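Local structure of type III secretion system effector protein ExoU (4QMK) at residues A[83-88]-A[120-125]; A[195-200]-A[218-223]; A[201-206]-A[235-240]; A[228-233]-A[241-246]. The protein is a patatin-like phospholipase delivered by a type III secretion system, probably cleaving membrane phospholipids after a phosphoinositide-binding domain brings it to the host plasma membrane. All blocks are in the same frame, centred on the assembly; numbering follows the deposited sequence. Where two conformers were deposited one is given.

Interaction 1: A[83-88]-A[120-125]; sequences GMVQAL and KAFTQL
Val-85 and Gln-86 of helix 81-90 meet Phe-122 and Thr-123 of helix 119-127 in a small helix-to-helix contact, one half apolar and the other polar, on the flank of the mixed sheet of the patatin-like domain. The summed buried area is only 148 Å², and the nearest CA pair, Gln-86 and Lys-120, is 7.7 Å apart. In the apolar half, Val-85 CG2 lies 3.9 Å from Phe-122 CD2 and about as far from CE2, so the methyl meets these two ring carbons obliquely. Phe-122 reaches it with CG anti to its backbone N (chi1 -174°). Leu-113 of helix 107-114 touches both residues.

In the polar half, the extended Gln-86 side chain crosses the gap and its NE2 gives a hydrogen bond to Thr-123 OG1 at 3.3 Å. The N-H points fairly well at its acceptor (154°), and the oxygen lies close to the amide plane. The same hydroxyl is also bonded to Ala-119 O, one turn back in its own helix, so two bonds hold it. Helix 408-431 borders this side, with Arg-419 on Gln-86 and Gln-415 on Thr-123. The contact thus sets helix 119-127 against the connecting helix of a beta-alpha-beta crossover, the one that joins parallel neighbours 68-72 and 99-103 in the patatin-like alpha/beta fold.

Interaction 2: A[195-200]-A[218-223]; sequences SILAHI and RLSAGG
Leu-219 of helix 210-221 reaches toward Ile-196 and Leu-197 of helix 183-201, and the contact is carried almost wholly by these three aliphatic side chains. Ile-196 turns its short branch to the partner: CG2, anti to the backbone N, stands 3.8 Å from Leu-219 CD1, and the two side chains cross at roughly a right angle. Leu-197 takes a different part of the same leucine. Its CG lies anti to the carbonyl carbon (chi1 -70°) and CD1 continues the chain; the other methyl, CD2, is the one that comes within 4.2 Å of Leu-219 CB, near the root of that side chain. Leu-219 is thus touched at both its base and one tip.

The same Leu-197 methyl passes 4.3 Å from Ser-220 OG, a loose approach at the solvent-facing margin; that hydroxyl is bonded to Ala-216 O of its own helix. Just beyond, the helix ends at Gly-222, whose positive phi lets Gly-223 N reach back to Arg-218 O at 3.2 Å, a closure resembling a Schellman motif. With Ile-196 and Leu-219 buried and Leu-197 nearer the surface, the contact depends on shape and hydrophobic burial, and no directional bond between the two segments fixes its geometry.

Interaction 3: A[201-206]-A[235-240]; sequences AGMPPA and RHIPAI
Met-203 sits in an extended piece of loop just after helix 183-201, facing His-236 and Ile-237, where helix 227-236 runs out. Neither backbone is regular here. Beyond the weakly bonded last residues of the helix, Ile-237 to Ile-240 form a type I beta turn, closed by Ile-240 N on Ile-237 O at 3.1 Å. The two chains stay well separated, with the CA atoms of Met-203 and Ile-237 8.1 Å apart, so the methionine side chain does the bridging.

That side chain runs straight from CA to SD and then turns about the CG-SD bond (chi3 88°). SD is 3.8 Å from Ile-237 CD1, and the two side chains cross at about a right angle. The turn carries CE over to His-236 CB, 4.0 Å away. It meets the base of the histidine and not its ring: the imidazole leads off in another direction, its NE2 bonded to Glu-211 OE1, with Arg-235 CB above one face, offset toward the rim. Ile-237 is also packed by Ile-200 of helix 183-201, while Met-203 O is bonded to Arg-208 NH1. The arrangement is a loop-to-turn contact of the patatin-like domain, joining the link between helices 183-201 and 210-221 to the turn that leads from helix 227-236 into strand 242-251.

Interaction 4: A[228-233]-A[241-246]; sequences RDLEVL and KQLNIT
Leu-230 and Glu-231 belong to helix 227-236, which lies close against the first residues of strand 242-251, to which a short turn connects it, in a buried contact of the patatin-like domain. The backbones come close, with the CA atoms of Glu-231 and Gln-242 only 4.9 Å apart. Leu-230 lies over the backbone of the strand's entry: its CB is 3.7 Å and its CD1 3.9 Å from Lys-241 O, with its other side-chain carbons little farther. CD1 continues to Leu-243 CB at 3.7 Å, and the two leucines meet at a slant. Leu-243 also brings its CD2 to 4.0 Å from that methyl, with chi2 at 66°. Ala-114 and Ile-270 touch both leucines, so helices 107-114 and 270-278 complete this apolar cluster.

Toward the surface, Gln-242 lays its CG 3.9 Å from Glu-231 CA, aliphatic carbon against the helix backbone. CB of Lys-241 points away from the helix, and NZ is bonded to Val-97 O and Pro-238 O, which satisfies a charged group in a buried residue. Backbone bonds tie Gln-242 to Lys-98 and Val-100, next to and within the parallel strand 99-103. Leu-243 lies near the GxSxG residues of a probable nucleophile elbow without touching them. The whole is a helix-turn-strand connection into the mixed sheet of the patatin-like alpha/beta domain.

Interactions 2, 3 and 4 form one continuous cluster, with centres 13 to 15 Å apart. His-199 of interaction 2 packs on interaction 3, its CE1 3.6 Å from Ala-239 CB, while Ile-196 CG2 lies 3.8 Å from Leu-233 CD1 of interaction 4. Ile-240 of interaction 3 packs on Leu-230 and Leu-233 of interaction 4. Interaction 1 stands apart, its centre 20 to 22 Å from the others. Helix 107-114, which follows the probable nucleophile elbow, connects it indirectly with interaction 4, and a bound beta-mercaptoethanol, probably from the crystallisation liquor, lies about 4 Å from the Phe-122 side chain.

Interaction 1: A[83-88]-A[120-125]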
loop_
_atom_site.group_PDB
_atom_site.type_symbol
_atom_site.label_atom_id
_atom_site.label_comp_id
_atom_site.label_asym_id
_atom_site.label_seq_id
_atom_site.Cartn_x
_atom_site.Cartn_y
_atom_site.Cartn_z
ATOM N N GLY A 83 -36.354 6.245 7.357
ATOM C CA GLY A 83 -37.219 5.697 8.413
ATOM C C GLY A 83 -36.544 4.524 9.174
ATOM O O GLY A 83 -36.717 4.348 10.409
ATOM N N MET A 84 -35.768 3.731 8.453
ATOM C CA MET A 84 -35.066 2.645 9.092
ATOM C C MET A 84 -34.086 3.219 10.146
ATOM O O MET A 84 -33.966 2.686 11.267
ATOM C CB MET A 84 -34.399 1.792 8.018
ATOM C CG MET A 84 -33.569 0.653 8.522
ATOM S SD MET A 84 -31.886 1.157 8.814
ATOM C CE MET A 84 -31.448 1.551 7.120
ATOM N N VAL A 85 -33.412 4.304 9.811
ATOM C CA VAL A 85 -32.495 4.906 10.770
ATOM C C VAL A 85 -33.228 5.599 11.950
ATOM O O VAL A 85 -32.727 5.613 13.098
ATOM C CB VAL A 85 -31.621 5.949 10.102
ATOM C CG1 VAL A 85 -30.646 6.564 11.117
ATOM C CG2 VAL A 85 -30.899 5.324 8.932
ATOM N N GLN A 86 -34.392 6.190 11.664
ATOM C CA GLN A 86 -35.185 6.771 12.706
ATOM C C GLN A 86 -35.523 5.692 13.721
ATOM O O GLN A 86 -35.285 5.859 14.914
ATOM C CB GLN A 86 -36.447 7.419 12.134
ATOM C CG GLN A 86 -36.170 8.629 11.276
ATOM C CD GLN A 86 -37.246 8.864 10.227
ATOM O OE1 GLN A 86 -38.410 8.488 10.413
ATOM N NE2 GLN A 86 -36.877 9.541 9.141
ATOM N N ALA A 87 -36.051 4.578 13.232
ATOM C CA ALA A 87 -36.395 3.408 14.076
ATOM C C ALA A 87 -35.232 2.918 14.901
ATOM O O ALA A 87 -35.408 2.614 16.053
ATOM C CB ALA A 87 -36.910 2.269 13.221
ATOM N N LEU A 88 -34.034 2.836 14.327
ATOM C CA LEU A 88 -32.879 2.380 15.129
ATOM C C LEU A 88 -32.521 3.325 16.279
ATOM O O LEU A 88 -32.309 2.887 17.407
ATOM C CB LEU A 88 -31.650 2.161 14.267
ATOM C CG LEU A 88 -31.710 0.905 13.415
ATOM C CD1 LEU A 88 -30.586 0.950 12.401
ATOM C CD2 LEU A 88 -31.604 -0.338 14.268
ATOM N N LYS A 120 -31.795 12.475 11.707
ATOM C CA LYS A 120 -32.319 13.714 11.201
ATOM C C LYS A 120 -31.477 14.254 10.036
ATOM O O LYS A 120 -32.007 14.514 8.963
ATOM C CB LYS A 120 -32.443 14.641 12.390
ATOM C CG LYS A 120 -32.935 13.806 13.587
ATOM C CD LYS A 120 -34.010 14.493 14.421
ATOM C CE LYS A 120 -34.620 13.534 15.435
ATOM N NZ LYS A 120 -35.652 14.211 16.255
ATOM N N ALA A 121 -30.166 14.373 10.242
ATOM C CA ALA A 121 -29.251 14.816 9.188
ATOM C C ALA A 121 -29.408 13.908 7.979
ATOM O O ALA A 121 -29.617 14.375 6.857
ATOM C CB ALA A 121 -27.822 14.767 9.700
ATOM N N PHE A 122 -29.360 12.599 8.238
ATOM C CA PHE A 122 -29.547 11.601 7.198
ATOM C C PHE A 122 -30.883 11.720 6.438
ATOM O O PHE A 122 -30.932 11.498 5.238
ATOM C CB PHE A 122 -29.377 10.163 7.761
ATOM C CG PHE A 122 -29.422 9.112 6.694
ATOM C CD1 PHE A 122 -28.360 8.933 5.868
ATOM C CD2 PHE A 122 -30.557 8.369 6.484
ATOM C CE1 PHE A 122 -28.401 8.004 4.844
ATOM C CE2 PHE A 122 -30.612 7.406 5.495
ATOM C CZ PHE A 122 -29.528 7.221 4.658
ATOM N N THR A 123 -31.961 12.001 7.137
ATOM C CA THR A 123 -33.263 12.165 6.480
ATOM C C THR A 123 -33.270 13.396 5.576
ATOM O O THR A 123 -33.718 13.355 4.432
ATOM C CB THR A 123 -34.397 12.340 7.511
ATOM O OG1 THR A 123 -34.242 11.358 8.559
ATOM C CG2 THR A 123 -35.734 12.202 6.842
ATOM N N GLN A 124 -32.742 14.487 6.112
ATOM C CA GLN A 124 -32.654 15.768 5.404
ATOM C C GLN A 124 -31.852 15.604 4.113
ATOM O O GLN A 124 -32.297 15.994 3.030
ATOM C CB GLN A 124 -31.961 16.775 6.344
ATOM C CG GLN A 124 -31.614 18.125 5.752
ATOM C CD GLN A 124 -32.834 18.939 5.399
ATOM O OE1 GLN A 124 -32.886 19.594 4.348
ATOM N NE2 GLN A 124 -33.836 18.909 6.277
ATOM N N LEU A 125 -30.665 15.024 4.250
ATOM C CA LEU A 125 -29.781 14.850 3.131
ATOM C C LEU A 125 -30.360 13.914 2.072
ATOM O O LEU A 125 -30.172 14.141 0.889
ATOM C CB LEU A 125 -28.432 14.346 3.648
ATOM C CG LEU A 125 -27.250 14.130 2.686
ATOM C CD1 LEU A 125 -25.969 14.026 3.497
ATOM C CD2 LEU A 125 -27.429 12.883 1.842
#

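Interaction 2: A[195-200]-A[218-223]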
loop_
_atom_site.group_PDB
_atom_site.type_symbol
_atom_site.label_atom_id
_atom_site.label_comp_id
_atom_site.label_asym_id
_atom_site.label_seq_id
_atom_site.Cartn_x
_atom_site.Cartn_y
_atom_site.Cartn_z
ATOM N N SER A 195 -19.247 15.361 9.243
ATOM C CA SER A 195 -19.777 14.474 10.289
ATOM C C SER A 195 -18.700 13.942 11.199
ATOM O O SER A 195 -18.824 14.041 12.409
ATOM C CB SER A 195 -20.500 13.315 9.654
ATOM O OG SER A 195 -20.783 12.337 10.618
ATOM N N ILE A 196 -17.625 13.421 10.619
ATOM C CA ILE A 196 -16.525 12.871 11.408
ATOM C C ILE A 196 -15.831 13.918 12.269
ATOM O O ILE A 196 -15.572 13.705 13.456
ATOM C CB ILE A 196 -15.473 12.232 10.511
ATOM C CG1 ILE A 196 -15.951 10.878 10.028
ATOM C CG2 ILE A 196 -14.168 12.038 11.259
ATOM C CD1 ILE A 196 -15.080 10.267 8.955
ATOM N N LEU A 197 -15.521 15.065 11.675
ATOM C CA LEU A 197 -14.862 16.132 12.428
ATOM C C LEU A 197 -15.699 16.546 13.630
ATOM O O LEU A 197 -15.182 16.631 14.751
ATOM C CB LEU A 197 -14.557 17.330 11.536
ATOM C CG LEU A 197 -13.462 17.048 10.510
ATOM C CD1 LEU A 197 -13.185 18.252 9.628
ATOM C CD2 LEU A 197 -12.173 16.585 11.149
ATOM N N ALA A 198 -16.982 16.802 13.392
ATOM C CA ALA A 198 -17.899 17.162 14.458
ATOM C C ALA A 198 -17.766 16.133 15.584
ATOM O O ALA A 198 -17.552 16.487 16.735
ATOM C CB ALA A 198 -19.330 17.218 13.933
ATOM N N HIS A 199 -17.858 14.855 15.245
ATOM C CA HIS A 199 -17.773 13.814 16.266
ATOM C C HIS A 199 -16.434 13.850 16.969
ATOM O O HIS A 199 -16.378 13.815 18.180
ATOM C CB HIS A 199 -18.068 12.414 15.696
ATOM C CG HIS A 199 -19.523 12.166 15.423
ATOM N ND1 HIS A 199 -20.402 11.741 16.394
ATOM C CD2 HIS A 199 -20.260 12.292 14.291
ATOM C CE1 HIS A 199 -21.617 11.626 15.881
ATOM N NE2 HIS A 199 -21.558 11.961 14.604
ATOM N N ILE A 200 -15.351 13.950 16.217
ATOM C CA ILE A 200 -14.035 14.027 16.844
ATOM C C ILE A 200 -14.012 15.186 17.828
ATOM O O ILE A 200 -13.534 15.014 18.958
ATOM C CB ILE A 200 -12.906 14.182 15.816
ATOM C CG1 ILE A 200 -12.792 12.898 14.998
ATOM C CG2 ILE A 200 -11.572 14.447 16.500
ATOM C CD1 ILE A 200 -11.818 12.973 13.835
ATOM N N ARG A 218 -5.472 15.339 8.886
ATOM C CA ARG A 218 -5.503 14.886 7.508
ATOM C C ARG A 218 -6.816 15.270 6.836
ATOM O O ARG A 218 -6.828 15.680 5.683
ATOM C CB ARG A 218 -5.263 13.375 7.441
ATOM C CG ARG A 218 -4.747 12.912 6.087
ATOM C CD ARG A 218 -4.490 11.406 6.030
ATOM N NE ARG A 218 -5.717 10.629 6.281
ATOM C CZ ARG A 218 -6.729 10.501 5.420
ATOM N NH1 ARG A 218 -6.705 11.101 4.229
ATOM N NH2 ARG A 218 -7.787 9.792 5.763
ATOM N N LEU A 219 -7.913 15.171 7.569
ATOM C CA LEU A 219 -9.229 15.482 7.012
ATOM C C LEU A 219 -9.499 16.979 6.863
ATOM O O LEU A 219 -10.117 17.405 5.891
ATOM C CB LEU A 219 -10.323 14.824 7.853
ATOM C CG LEU A 219 -10.344 13.281 7.807
ATOM C CD1 LEU A 219 -11.333 12.724 8.812
ATOM C CD2 LEU A 219 -10.657 12.769 6.418
ATOM N N SER A 220 -9.014 17.764 7.832
ATOM C CA SER A 220 -9.177 19.227 7.828
ATOM C C SER A 220 -8.633 19.812 6.548
ATOM O O SER A 220 -9.331 20.560 5.862
ATOM C CB SER A 220 -8.471 19.854 9.010
ATOM O OG SER A 220 -8.986 19.326 10.201
ATOM N N ALA A 221 -7.395 19.458 6.222
ATOM C CA ALA A 221 -6.768 19.899 4.980
ATOM C C ALA A 221 -7.727 19.718 3.805
ATOM O O ALA A 221 -8.015 20.657 3.050
ATOM C CB ALA A 221 -5.498 19.113 4.732
ATOM N N GLY A 222 -8.266 18.521 3.688
ATOM C CA GLY A 222 -9.154 18.212 2.583
ATOM C C GLY A 222 -9.101 16.771 2.134
ATOM O O GLY A 222 -9.636 16.458 1.084
ATOM N N GLY A 223 -8.445 15.902 2.915
ATOM C CA GLY A 223 -8.373 14.469 2.620
ATOM C C GLY A 223 -9.678 13.782 2.983
ATOM O O GLY A 223 -10.393 14.211 3.874
#

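Interaction 3: A[201-206]-A[235-240]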
loop_
_atom_site.group_PDB
_atom_site.type_symbol
_atom_site.label_atom_id
_atom_site.label_comp_id
_atom_site.label_asym_id
_atom_site.label_seq_id
_atom_site.Cartn_x
_atom_site.Cartn_y
_atom_site.Cartn_z
ATOM N N ALA A 201 -14.560 16.345 17.421
ATOM C CA ALA A 201 -14.584 17.540 18.288
ATOM C C ALA A 201 -15.367 17.326 19.589
ATOM O O ALA A 201 -15.032 17.903 20.628
ATOM C CB ALA A 201 -15.130 18.745 17.529
ATOM N N GLY A 202 -16.401 16.489 19.538
ATOM C CA GLY A 202 -17.202 16.210 20.719
ATOM C C GLY A 202 -16.462 15.412 21.775
ATOM O O GLY A 202 -16.945 15.269 22.886
ATOM N N MET A 203 -15.283 14.901 21.455
ATOM C CA MET A 203 -14.528 14.127 22.438
ATOM C C MET A 203 -13.994 15.041 23.569
ATOM O O MET A 203 -13.880 16.266 23.393
ATOM C CB MET A 203 -13.358 13.387 21.775
ATOM C CG MET A 203 -13.724 12.146 21.005
ATOM S SD MET A 203 -12.288 11.379 20.196
ATOM C CE MET A 203 -11.608 10.241 21.445
ATOM N N PRO A 204 -13.680 14.450 24.744
ATOM C CA PRO A 204 -13.094 15.300 25.777
ATOM C C PRO A 204 -11.782 15.934 25.290
ATOM O O PRO A 204 -10.952 15.247 24.675
ATOM C CB PRO A 204 -12.834 14.326 26.942
ATOM C CG PRO A 204 -13.728 13.153 26.692
ATOM C CD PRO A 204 -13.881 13.062 25.208
ATOM N N PRO A 205 -11.598 17.241 25.539
ATOM C CA PRO A 205 -10.322 17.829 25.122
ATOM C C PRO A 205 -9.158 17.084 25.799
ATOM O O PRO A 205 -8.055 17.031 25.253
ATOM C CB PRO A 205 -10.413 19.283 25.623
ATOM C CG PRO A 205 -11.836 19.502 26.030
ATOM C CD PRO A 205 -12.394 18.162 26.377
ATOM N N ALA A 206 -9.453 16.506 26.971
ATOM C CA ALA A 206 -8.516 15.735 27.802
ATOM C C ALA A 206 -7.321 15.099 27.066
ATOM O O ALA A 206 -6.310 15.757 26.840
ATOM C CB ALA A 206 -9.290 14.680 28.606
ATOM N N ARG A 235 -13.078 2.555 17.364
ATOM C CA ARG A 235 -12.593 2.083 18.664
ATOM C C ARG A 235 -12.790 3.116 19.772
ATOM O O ARG A 235 -12.901 2.739 20.921
ATOM C CB ARG A 235 -11.097 1.762 18.625
ATOM C CG ARG A 235 -10.657 0.680 17.660
ATOM C CD ARG A 235 -9.147 0.814 17.603
ATOM N NE ARG A 235 -8.548 0.331 16.372
ATOM C CZ ARG A 235 -7.383 0.771 15.889
ATOM N NH1 ARG A 235 -6.703 1.726 16.525
ATOM N NH2 ARG A 235 -6.912 0.275 14.744
ATOM N N HIS A 236 -12.780 4.398 19.429
ATOM C CA HIS A 236 -12.847 5.462 20.429
ATOM C C HIS A 236 -14.114 6.272 20.399
ATOM O O HIS A 236 -14.358 7.049 21.320
ATOM C CB HIS A 236 -11.647 6.430 20.264
ATOM C CG HIS A 236 -10.318 5.732 20.180
ATOM N ND1 HIS A 236 -9.603 5.360 21.298
ATOM C CD2 HIS A 236 -9.599 5.298 19.114
ATOM C CE1 HIS A 236 -8.502 4.732 20.925
ATOM N NE2 HIS A 236 -8.473 4.680 19.607
ATOM N N ILE A 237 -14.874 6.149 19.305
ATOM C CA ILE A 237 -16.105 6.920 19.081
ATOM C C ILE A 237 -17.183 5.947 18.601
ATOM O O ILE A 237 -17.185 5.531 17.432
ATOM C CB ILE A 237 -15.906 8.026 18.026
ATOM C CG1 ILE A 237 -14.677 8.853 18.378
ATOM C CG2 ILE A 237 -17.133 8.925 17.946
ATOM C CD1 ILE A 237 -14.340 9.933 17.379
ATOM N N PRO A 238 -18.087 5.561 19.509
ATOM C CA PRO A 238 -19.152 4.626 19.216
ATOM C C PRO A 238 -20.069 5.020 18.066
ATOM O O PRO A 238 -20.595 4.136 17.424
ATOM C CB PRO A 238 -19.943 4.572 20.513
ATOM C CG PRO A 238 -18.986 5.003 21.565
ATOM C CD PRO A 238 -18.113 6.012 20.911
ATOM N N ALA A 239 -20.251 6.311 17.782
ATOM C CA ALA A 239 -21.123 6.722 16.691
ATOM C C ALA A 239 -20.527 6.443 15.281
ATOM O O ALA A 239 -21.268 6.348 14.319
ATOM C CB ALA A 239 -21.470 8.198 16.814
ATOM N N ILE A 240 -19.203 6.367 15.172
ATOM C CA ILE A 240 -18.549 6.060 13.918
ATOM C C ILE A 240 -18.408 4.521 13.801
ATOM O O ILE A 240 -17.995 3.845 14.746
ATOM C CB ILE A 240 -17.140 6.634 13.835
ATOM C CG1 ILE A 240 -17.063 8.101 14.277
ATOM C CG2 ILE A 240 -16.624 6.500 12.417
ATOM C CD1 ILE A 240 -17.931 9.036 13.475
#

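Interaction 4: A[228-233]-A[241-246]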
loop_
_atom_site.group_PDB
_atom_site.type_symbol
_atom_site.label_atom_id
_atom_site.label_comp_id
_atom_site.label_asym_id
_atom_site.label_seq_id
_atom_site.Cartn_x
_atom_site.Cartn_y
_atom_site.Cartn_z
ATOM N N ARG A 228 -9.687 2.517 6.807
ATOM C CA ARG A 228 -8.840 2.361 7.982
ATOM C C ARG A 228 -9.140 3.428 9.003
ATOM O O ARG A 228 -9.009 3.169 10.190
ATOM C CB ARG A 228 -7.319 2.387 7.677
ATOM C CG ARG A 228 -6.486 1.775 8.828
ATOM C CD ARG A 228 -5.009 2.195 8.870
ATOM N NE ARG A 228 -4.212 1.773 7.706
ATOM C CZ ARG A 228 -3.770 0.523 7.485
ATOM N NH1 ARG A 228 -4.078 -0.474 8.314
ATOM N NH2 ARG A 228 -3.045 0.257 6.404
ATOM N N ASP A 229 -9.475 4.638 8.559
ATOM C CA ASP A 229 -9.795 5.693 9.491
ATOM C C ASP A 229 -10.997 5.304 10.263
ATOM O O ASP A 229 -11.049 5.489 11.477
ATOM C CB ASP A 229 -10.115 7.010 8.777
ATOM C CG ASP A 229 -8.914 7.650 8.179
ATOM O OD1 ASP A 229 -7.795 7.424 8.708
ATOM O OD2 ASP A 229 -9.073 8.365 7.160
ATOM N N LEU A 230 -12.008 4.836 9.542
ATOM C CA LEU A 230 -13.245 4.431 10.170
ATOM C C LEU A 230 -13.005 3.366 11.237
ATOM O O LEU A 230 -13.414 3.539 12.362
ATOM C CB LEU A 230 -14.258 3.973 9.109
ATOM C CG LEU A 230 -14.939 5.094 8.301
ATOM C CD1 LEU A 230 -16.006 4.527 7.387
ATOM C CD2 LEU A 230 -15.592 6.104 9.201
ATOM N N GLU A 231 -12.286 2.307 10.900
ATOM C CA GLU A 231 -11.947 1.265 11.876
ATOM C C GLU A 231 -11.304 1.847 13.151
ATOM O O GLU A 231 -11.727 1.541 14.258
ATOM C CB GLU A 231 -10.990 0.256 11.252
ATOM C CG GLU A 231 -10.351 -0.735 12.216
ATOM C CD GLU A 231 -9.089 -1.349 11.607
ATOM O OE1 GLU A 231 -8.046 -0.645 11.560
ATOM O OE2 GLU A 231 -9.133 -2.531 11.177
ATOM N N VAL A 232 -10.266 2.651 12.973
ATOM C CA VAL A 232 -9.555 3.302 14.081
ATOM C C VAL A 232 -10.461 4.209 14.916
ATOM O O VAL A 232 -10.509 4.114 16.157
ATOM C CB VAL A 232 -8.388 4.143 13.552
ATOM C CG1 VAL A 232 -7.857 5.050 14.640
ATOM C CG2 VAL A 232 -7.273 3.236 13.022
ATOM N N LEU A 233 -11.213 5.050 14.223
ATOM C CA LEU A 233 -12.123 5.944 14.873
ATOM C C LEU A 233 -13.213 5.226 15.655
ATOM O O LEU A 233 -13.619 5.709 16.717
ATOM C CB LEU A 233 -12.773 6.824 13.826
ATOM C CG LEU A 233 -11.908 7.892 13.219
ATOM C CD1 LEU A 233 -12.712 8.669 12.188
ATOM C CD2 LEU A 233 -11.406 8.812 14.308
ATOM N N LYS A 241 -18.716 3.989 12.628
ATOM C CA LYS A 241 -18.777 2.560 12.432
ATOM C C LYS A 241 -17.785 2.042 11.416
ATOM O O LYS A 241 -17.426 2.727 10.490
ATOM C CB LYS A 241 -20.141 2.237 11.885
ATOM C CG LYS A 241 -21.253 2.206 12.899
ATOM C CD LYS A 241 -21.807 3.539 13.317
ATOM C CE LYS A 241 -22.956 3.384 14.316
ATOM N NZ LYS A 241 -22.572 2.768 15.621
ATOM N N GLN A 242 -17.383 0.802 11.527
ATOM C CA GLN A 242 -16.567 0.257 10.440
ATOM C C GLN A 242 -17.465 0.123 9.241
ATOM O O GLN A 242 -18.698 0.081 9.388
ATOM C CB GLN A 242 -15.989 -1.082 10.787
ATOM C CG GLN A 242 -15.132 -1.052 12.018
ATOM C CD GLN A 242 -14.721 -2.427 12.406
ATOM O OE1 GLN A 242 -14.341 -3.238 11.569
ATOM N NE2 GLN A 242 -14.847 -2.724 13.659
ATOM N N LEU A 243 -16.869 0.041 8.064
ATOM C CA LEU A 243 -17.670 0.041 6.845
ATOM C C LEU A 243 -17.211 -1.011 5.877
ATOM O O LEU A 243 -16.003 -1.177 5.691
ATOM C CB LEU A 243 -17.570 1.405 6.181
ATOM C CG LEU A 243 -18.211 1.593 4.792
ATOM C CD1 LEU A 243 -19.717 1.470 4.886
ATOM C CD2 LEU A 243 -17.850 2.951 4.253
ATOM N N ASN A 244 -18.184 -1.712 5.282
ATOM C CA ASN A 244 -17.969 -2.592 4.148
ATOM C C ASN A 244 -18.792 -2.096 3.018
ATOM O O ASN A 244 -20.000 -1.987 3.125
ATOM C CB ASN A 244 -18.526 -3.972 4.401
ATOM C CG ASN A 244 -17.666 -4.760 5.248
ATOM O OD1 ASN A 244 -16.669 -5.258 4.810
ATOM N ND2 ASN A 244 -18.013 -4.851 6.483
ATOM N N ILE A 245 -18.164 -1.889 1.894
ATOM C CA ILE A 245 -18.860 -1.587 0.706
ATOM C C ILE A 245 -18.678 -2.791 -0.230
ATOM O O ILE A 245 -17.566 -3.290 -0.441
ATOM C CB ILE A 245 -18.341 -0.307 0.111
ATOM C CG1 ILE A 245 -18.766 0.797 1.016
ATOM C CG2 ILE A 245 -18.911 -0.102 -1.297
ATOM C CD1 ILE A 245 -18.587 2.185 0.422
ATOM N N THR A 246 -19.778 -3.246 -0.791
ATOM C CA THR A 246 -19.788 -4.468 -1.569
ATOM C C THR A 246 -20.541 -4.344 -2.848
ATOM O O THR A 246 -21.368 -3.474 -3.005
ATOM C CB THR A 246 -20.460 -5.551 -0.721
ATOM O OG1 THR A 246 -19.655 -5.746 0.448
ATOM C CG2 THR A 246 -20.541 -6.847 -1.450
#